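Transcriptional repressor (Vibrio fischeri, PDB 3KV1) probably represses transcription as a SorC-family regulator, this fragment being its putative sugar-binding domain, which is likely to sense a carbohydrate effector. Local coordinates at residues 86-91 with 208-213; 66-71 with 101-106. All coordinates share one frame; numbering follows the deposited sequence.

Interaction 1 (86-91 with 208-213)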
ATOM      1  N   SER A  86      -8.238  -0.411   3.233  1.00 16.14           N
ATOM      2  CA  SER A  86      -8.137   1.064   3.261  1.00 18.33           C
ATOM      3  C   SER A  86      -9.290   1.711   2.542  1.00 19.59           C
ATOM      4  O   SER A  86      -9.614   1.330   1.404  1.00 20.75           O
ATOM      5  CB  SER A  86      -6.841   1.500   2.574  1.00 25.29           C
ATOM      6  OG  SER A  86      -5.732   1.063   3.319  1.00 32.48           O
ATOM      7  N   ALA A  87      -9.908   2.714   3.176  1.00 17.89           N
ATOM      8  CA  ALA A  87     -11.034   3.422   2.578  1.00 18.26           C
ATOM      9  C   ALA A  87     -10.610   4.752   2.005  1.00 20.46           C
ATOM     10  O   ALA A  87     -11.443   5.512   1.523  1.00 22.02           O
ATOM     11  CB  ALA A  87     -12.146   3.675   3.629  1.00 22.09           C
ATOM     12  N   ILE A  88      -9.322   5.043   2.091  1.00 18.91           N
ATOM     13  CA  ILE A  88      -8.784   6.314   1.615  1.00 16.48           C
ATOM     14  C   ILE A  88      -7.342   6.014   1.225  1.00 22.94           C
ATOM     15  O   ILE A  88      -6.747   5.074   1.753  1.00 20.26           O
ATOM     16  CB  ILE A  88      -8.920   7.444   2.668  1.00 17.10           C
ATOM     17  CG1 ILE A  88      -8.301   8.732   2.135  1.00 18.76           C
ATOM     18  CG2 ILE A  88      -8.221   7.041   4.001  1.00 19.54           C
ATOM     19  CD1 ILE A  88      -8.617  10.002   3.001  1.00 21.09           C
ATOM     20  N   GLY A  89      -6.812   6.756   0.263  1.00 18.71           N
ATOM     21  CA  GLY A  89      -5.465   6.509  -0.268  1.00 21.34           C
ATOM     22  C   GLY A  89      -4.356   6.853   0.715  1.00 20.12           C
ATOM     23  O   GLY A  89      -4.611   7.311   1.848  1.00 18.20           O
ATOM     24  N   GLY A  90      -3.111   6.683   0.279  1.00 18.94           N
ATOM     25  CA  GLY A  90      -1.976   6.865   1.167  1.00 20.50           C
ATOM     26  C   GLY A  90      -1.377   8.250   1.168  1.00 22.66           C
ATOM     27  O   GLY A  90      -1.557   9.024   0.255  1.00 26.30           O
ATOM     28  N   THR A  91      -0.597   8.516   2.208  0.57 29.96           N
ATOM     29  CA  THR A  91       0.056   9.801   2.388  0.57 36.79           C
ATOM     30  C   THR A  91       1.574   9.599   2.404  0.57 44.28           C
ATOM     31  O   THR A  91       2.046   8.548   2.832  0.57 44.71           O
ATOM     32  CB  THR A  91      -0.408  10.414   3.719  0.57 38.47           C
ATOM     33  OG1 THR A  91      -0.268   9.434   4.756  0.57 38.51           O
ATOM     34  CG2 THR A  91      -1.881  10.807   3.632  0.57 36.30           C
ATOM     35  N   GLY A 208     -13.228  16.963  -4.109  1.00 24.06           N
ATOM     36  CA  GLY A 208     -12.563  16.788  -5.397  1.00 27.51           C
ATOM     37  C   GLY A 208     -11.057  16.554  -5.267  1.00 28.77           C
ATOM     38  O   GLY A 208     -10.375  16.280  -6.251  1.00 30.89           O
ATOM     39  N   ARG A 209     -10.524  16.713  -4.055  1.00 25.39           N
ATOM     40  CA  ARG A 209      -9.095  16.533  -3.835  1.00 22.50           C
ATOM     41  C   ARG A 209      -8.773  15.251  -3.065  1.00 23.14           C
ATOM     42  O   ARG A 209      -7.643  15.076  -2.664  1.00 24.54           O
ATOM     43  CB  ARG A 209      -8.510  17.714  -3.015  1.00 23.37           C
ATOM     44  CG  ARG A 209      -8.800  19.088  -3.590  1.00 23.71           C
ATOM     45  CD  ARG A 209      -8.268  19.299  -5.016  1.00 28.78           C
ATOM     46  NE  ARG A 209      -9.011  20.417  -5.590  1.00 29.93           N
ATOM     47  CZ  ARG A 209      -8.635  21.691  -5.548  1.00 37.56           C
ATOM     48  NH1 ARG A 209      -7.470  22.056  -5.012  1.00 35.81           N
ATOM     49  NH2 ARG A 209      -9.439  22.607  -6.053  1.00 36.96           N
ATOM     50  N   VAL A 210      -9.765  14.383  -2.840  0.73 21.42           N
ATOM     51  CA  VAL A 210      -9.572  13.191  -2.005  0.73 21.43           C
ATOM     52  C   VAL A 210      -9.940  11.925  -2.770  0.73 23.75           C
ATOM     53  O   VAL A 210     -10.934  11.900  -3.486  0.73 26.41           O
ATOM     54  CB  VAL A 210     -10.445  13.211  -0.718  0.73 26.28           C
ATOM     55  CG1 VAL A 210     -10.069  12.045   0.205  0.73 19.61           C
ATOM     56  CG2 VAL A 210     -10.282  14.519   0.011  0.73 26.85           C
ATOM     57  N   ILE A 211      -9.137  10.867  -2.609  1.00 23.66           N
ATOM     58  CA  ILE A 211      -9.442   9.600  -3.213  1.00 21.81           C
ATOM     59  C   ILE A 211      -9.826   8.607  -2.135  1.00 20.39           C
ATOM     60  O   ILE A 211      -9.012   8.270  -1.277  1.00 21.60           O
ATOM     61  CB  ILE A 211      -8.228   9.053  -3.980  1.00 19.99           C
ATOM     62  CG1 ILE A 211      -7.992   9.959  -5.204  1.00 26.15           C
ATOM     63  CG2 ILE A 211      -8.526   7.641  -4.442  1.00 20.78           C
ATOM     64  CD1 ILE A 211      -6.770   9.643  -5.958  1.00 35.09           C
ATOM     65  N   GLY A 212     -11.073   8.164  -2.151  1.00 21.76           N
ATOM     66  CA  GLY A 212     -11.510   7.214  -1.133  1.00 22.81           C
ATOM     67  C   GLY A 212     -13.002   7.017  -1.256  1.00 23.94           C
ATOM     68  O   GLY A 212     -13.588   7.431  -2.267  1.00 24.34           O
ATOM     69  N   LEU A 213     -13.607   6.373  -0.258  1.00 20.10           N
ATOM     70  CA  LEU A 213     -15.074   6.240  -0.197  1.00 22.41           C
ATOM     71  C   LEU A 213     -15.817   7.568  -0.052  1.00 22.54           C
ATOM     72  O   LEU A 213     -15.216   8.619   0.176  1.00 22.71           O
ATOM     73  CB  LEU A 213     -15.478   5.339   0.971  1.00 21.25           C
ATOM     74  CG  LEU A 213     -15.057   3.861   0.909  1.00 22.96           C
ATOM     75  CD1 LEU A 213     -15.665   3.183   2.119  1.00 27.35           C
ATOM     76  CD2 LEU A 213     -15.528   3.192  -0.392  1.00 24.32           C
TER
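Two backbone hydrogen bonds tie Ala87-Gly89 to Ile211-Leu213 in a single antiparallel beta bridge, with Ile88 and Gly212 as its non-hydrogen-bonded pair. Leu213 N donates to Ala87 O at 2.9 Å, and Gly89 N donates to Ile211 O at 3.1 Å with an N-H...O angle of 151°. Ile211 O also receives a CA-H...O contact from Ile88 CA at 3.5 Å, which adds a weaker donor to the same carbonyl.

Gly212 suits the bridge because, having no side chain, it can bring its CA within 3.2 Å of Ala87 O.

Apolar groups flank the bonds. Ala87 CB rests against Leu213 CD1 at 3.9 Å, a small methyl beside a branched end. Ile88 holds CG1 anti to its backbone N (chi1 178°), and the extended chain brings CD1 to 3.8 Å from Val210 CG1 in one of the two conformers of that valine. Met165 of helix 164-167 also touches Val210.

The loop after strand 83-86 of the central mixed sheet is thus joined to the loop leading into helix 215-219. Since every touching residue is buried, the two N-H...O bonds satisfy main-chain polar groups that the surrounding hydrocarbon could not.

Interaction 2 (66-71 with 101-106)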
ATOM      1  N   ASN A  66      -7.744   9.161  15.759  1.00 20.13           N
ATOM      2  CA  ASN A  66      -8.796   8.428  16.485  1.00 20.79           C
ATOM      3  C   ASN A  66      -8.750   6.956  16.069  1.00 22.27           C
ATOM      4  O   ASN A  66      -8.738   6.049  16.901  1.00 24.09           O
ATOM      5  CB  ASN A  66     -10.181   9.008  16.186  1.00 22.56           C
ATOM      6  CG  ASN A  66     -10.351  10.442  16.697  1.00 31.00           C
ATOM      7  OD1 ASN A  66     -10.018  10.732  17.835  1.00 30.25           O
ATOM      8  ND2 ASN A  66     -10.886  11.336  15.855  1.00 30.56           N
ATOM      9  N   VAL A  67      -8.686   6.721  14.757  1.00 19.86           N
ATOM     10  CA  VAL A  67      -8.664   5.347  14.234  1.00 18.49           C
ATOM     11  C   VAL A  67      -7.368   4.620  14.622  1.00 19.45           C
ATOM     12  O   VAL A  67      -7.385   3.447  15.035  1.00 20.09           O
ATOM     13  CB  VAL A  67      -8.883   5.351  12.692  1.00 16.49           C
ATOM     14  CG1 VAL A  67      -8.867   3.913  12.112  1.00 19.78           C
ATOM     15  CG2 VAL A  67     -10.207   6.061  12.364  1.00 19.89           C
ATOM     16  N   ALA A  68      -6.246   5.330  14.544  1.00 19.93           N
ATOM     17  CA  ALA A  68      -4.947   4.713  14.835  1.00 21.36           C
ATOM     18  C   ALA A  68      -4.913   4.201  16.276  1.00 18.34           C
ATOM     19  O   ALA A  68      -4.330   3.141  16.551  1.00 21.69           O
ATOM     20  CB  ALA A  68      -3.810   5.707  14.604  1.00 22.39           C
ATOM     21  N   ALA A  69      -5.566   4.927  17.181  1.00 20.04           N
ATOM     22  CA  ALA A  69      -5.603   4.518  18.599  1.00 19.02           C
ATOM     23  C   ALA A  69      -6.185   3.095  18.775  1.00 19.42           C
ATOM     24  O   ALA A  69      -5.783   2.377  19.686  1.00 19.87           O
ATOM     25  CB  ALA A  69      -6.404   5.538  19.448  1.00 20.98           C
ATOM     26  N   VAL A  70      -7.113   2.696  17.895  1.00 18.05           N
ATOM     27  CA  VAL A  70      -7.717   1.346  18.005  1.00 17.23           C
ATOM     28  C   VAL A  70      -6.666   0.297  17.643  1.00 20.98           C
ATOM     29  O   VAL A  70      -6.563  -0.736  18.282  1.00 22.28           O
ATOM     30  CB  VAL A  70      -8.956   1.209  17.083  1.00 21.04           C
ATOM     31  CG1 VAL A  70      -9.549  -0.209  17.159  1.00 22.57           C
ATOM     32  CG2 VAL A  70     -10.039   2.306  17.439  1.00 22.03           C
ATOM     33  N   ALA A  71      -5.873   0.585  16.622  1.00 21.93           N
ATOM     34  CA  ALA A  71      -4.821  -0.351  16.234  1.00 27.78           C
ATOM     35  C   ALA A  71      -3.736  -0.444  17.293  1.00 28.82           C
ATOM     36  O   ALA A  71      -3.148  -1.502  17.507  1.00 32.53           O
ATOM     37  CB  ALA A  71      -4.240   0.053  14.866  1.00 23.92           C
ATOM     38  N   ASP A 101      -3.659   2.899   5.394  1.00 19.13           N
ATOM     39  CA  ASP A 101      -2.934   1.694   5.039  1.00 20.94           C
ATOM     40  C   ASP A 101      -2.093   1.194   6.226  1.00 20.81           C
ATOM     41  O   ASP A 101      -2.104  -0.006   6.557  1.00 21.76           O
ATOM     42  CB  ASP A 101      -2.055   2.011   3.822  1.00 27.30           C
ATOM     43  CG  ASP A 101      -1.178   0.894   3.441  1.00 33.83           C
ATOM     44  OD1 ASP A 101      -1.706  -0.243   3.447  1.00 41.83           O
ATOM     45  OD2 ASP A 101       0.016   1.165   3.126  1.00 29.41           O
ATOM     46  N   HIS A 102      -1.322   2.087   6.846  1.00 19.11           N
ATOM     47  CA  HIS A 102      -0.533   1.699   8.021  1.00 21.25           C
ATOM     48  C   HIS A 102      -1.423   1.166   9.142  1.00 22.07           C
ATOM     49  O   HIS A 102      -1.122   0.142   9.741  1.00 23.14           O
ATOM     50  CB  HIS A 102       0.275   2.886   8.557  1.00 28.20           C
ATOM     51  CG  HIS A 102       1.472   3.225   7.729  1.00 48.23           C
ATOM     52  ND1 HIS A 102       2.673   2.557   7.850  1.00 60.55           N
ATOM     53  CD2 HIS A 102       1.656   4.168   6.775  1.00 54.09           C
ATOM     54  CE1 HIS A 102       3.544   3.070   6.998  1.00 62.31           C
ATOM     55  NE2 HIS A 102       2.952   4.050   6.335  1.00 56.80           N
ATOM     56  N   ILE A 103      -2.544   1.839   9.380  1.00 15.76           N
ATOM     57  CA  ILE A 103      -3.493   1.384  10.388  1.00 18.59           C
ATOM     58  C   ILE A 103      -4.019  -0.017  10.058  1.00 16.82           C
ATOM     59  O   ILE A 103      -4.071  -0.872  10.940  1.00 17.83           O
ATOM     60  CB  ILE A 103      -4.650   2.367  10.559  1.00 16.23           C
ATOM     61  CG1 ILE A 103      -4.079   3.746  11.003  1.00 15.75           C
ATOM     62  CG2 ILE A 103      -5.639   1.831  11.582  1.00 16.85           C
ATOM     63  CD1 ILE A 103      -5.162   4.903  10.937  1.00 21.77           C
ATOM     64  N   CYS A 104      -4.359  -0.268   8.792  1.00 18.78           N
ATOM     65  CA  CYS A 104      -4.879  -1.592   8.429  1.00 15.27           C
ATOM     66  C   CYS A 104      -3.810  -2.657   8.694  1.00 19.27           C
ATOM     67  O   CYS A 104      -4.114  -3.762   9.184  1.00 19.66           O
ATOM     68  CB  CYS A 104      -5.240  -1.660   6.931  1.00 19.44           C
ATOM     69  SG  CYS A 104      -6.802  -0.748   6.578  1.00 21.86           S
ATOM     70  N   ARG A 105      -2.568  -2.345   8.359  1.00 18.55           N
ATOM     71  CA  ARG A 105      -1.501  -3.314   8.613  1.00 18.07           C
ATOM     72  C   ARG A 105      -1.364  -3.654  10.100  1.00 21.48           C
ATOM     73  O   ARG A 105      -1.175  -4.823  10.483  1.00 22.38           O
ATOM     74  CB  ARG A 105      -0.162  -2.828   8.006  1.00 23.98           C
ATOM     75  CG  ARG A 105      -0.171  -3.029   6.485  1.00 30.27           C
ATOM     76  CD  ARG A 105       0.568  -1.955   5.679  1.00 42.95           C
ATOM     77  NE  ARG A 105       1.901  -1.662   6.173  1.00 42.35           N
ATOM     78  CZ  ARG A 105       2.685  -0.710   5.672  1.00 47.04           C
ATOM     79  NH1 ARG A 105       2.264   0.042   4.657  1.00 48.64           N
ATOM     80  NH2 ARG A 105       3.895  -0.506   6.181  1.00 40.82           N
ATOM     81  N   ARG A 106      -1.467  -2.630  10.936  1.00 20.85           N
ATOM     82  CA  ARG A 106      -1.377  -2.837  12.390  1.00 20.99           C
ATOM     83  C   ARG A 106      -2.582  -3.596  12.933  1.00 19.71           C
ATOM     84  O   ARG A 106      -2.434  -4.466  13.796  1.00 21.77           O
ATOM     85  CB  ARG A 106      -1.184  -1.490  13.121  1.00 23.72           C
ATOM     86  CG  ARG A 106       0.169  -0.855  12.772  1.00 34.26           C
ATOM     87  CD  ARG A 106       0.704   0.030  13.892  1.00 50.00           C
ATOM     88  NE  ARG A 106      -0.172   1.167  14.156  1.00 54.75           N
ATOM     89  CZ  ARG A 106      -0.096   2.331  13.519  1.00 65.28           C
ATOM     90  NH1 ARG A 106       0.826   2.512  12.578  1.00 71.84           N
ATOM     91  NH2 ARG A 106      -0.938   3.315  13.822  1.00 62.65           N
TER
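Ile103 reaches from helix 100-111 onto Val67, Ala68 and Ala71 of helix 65-72, a packing of neighbouring helices in the Rossmann-like alpha/beta fold suggested by the family. Strands 58-61 and 83-86 precede these helices and pair in parallel, and the helix segments run nearly the same way, their axes 9.1 Å apart and inclined by 20°.

From CB, which is directed toward the other helix, Ile103 sends out two branches. CG2 stands anti to the backbone N and meets Val67 CG1 at 3.9 Å and Ala71 CB at 4.0 Å, touching a branched residue and a small one at once. CG1 takes the other course, anti to the carbonyl carbon (chi1 -60°), and passes Ala68 CA and CB. At the tip, CD1 lies 3.8 Å from Ala68 N and 4.0 Å from Ala68 CB, a methyl laid against the backbone of the facing helix. The side chains of Val67 and Ile103 cross at about a right angle, and both also touch Val61 of strand 58-61, so the helix pair is seated on the sheet.

Alanines suit positions 68 and 71 because their short side chains let the larger residues of the other helix come close. Ala71 CB, pointing toward that helix, also meets Arg106 CB at 3.8 Å, so the arginine contributes hydrocarbon at its base. Farther out, the chain bends at chi3 (-63°) and turns back toward Ala68, while NE forms a salt bridge with OD1 of Asp72, just beyond the segment. The aspartate is a charged partner for the arginine at the edge of an otherwise apolar contact. The guanidinium presents its edge to Ala68, with NH2 3.8 Å from Ala68 CB.

How the interactions relate
Interaction 1 and interaction 2 both belong to the interior of the domain and are joined through strand 83-86: the strand runs into loop 86-91, and the same connection leads on to helix 100-111. Their centres lie 15 Å apart, yet Ser86 OG packs 3.3 Å from Asp101 CA. In 86-91 with 208-213, loops beyond the sheet satisfy each other's main-chain groups, with side chains as a flanking layer. In 66-71 with 101-106, each helix already bonds its own backbone, leaving side chains to make the contact. The touching residues of interaction 1 are all buried, whereas interaction 2 reaches a partly exposed border at Arg106, where a charged side chain lies.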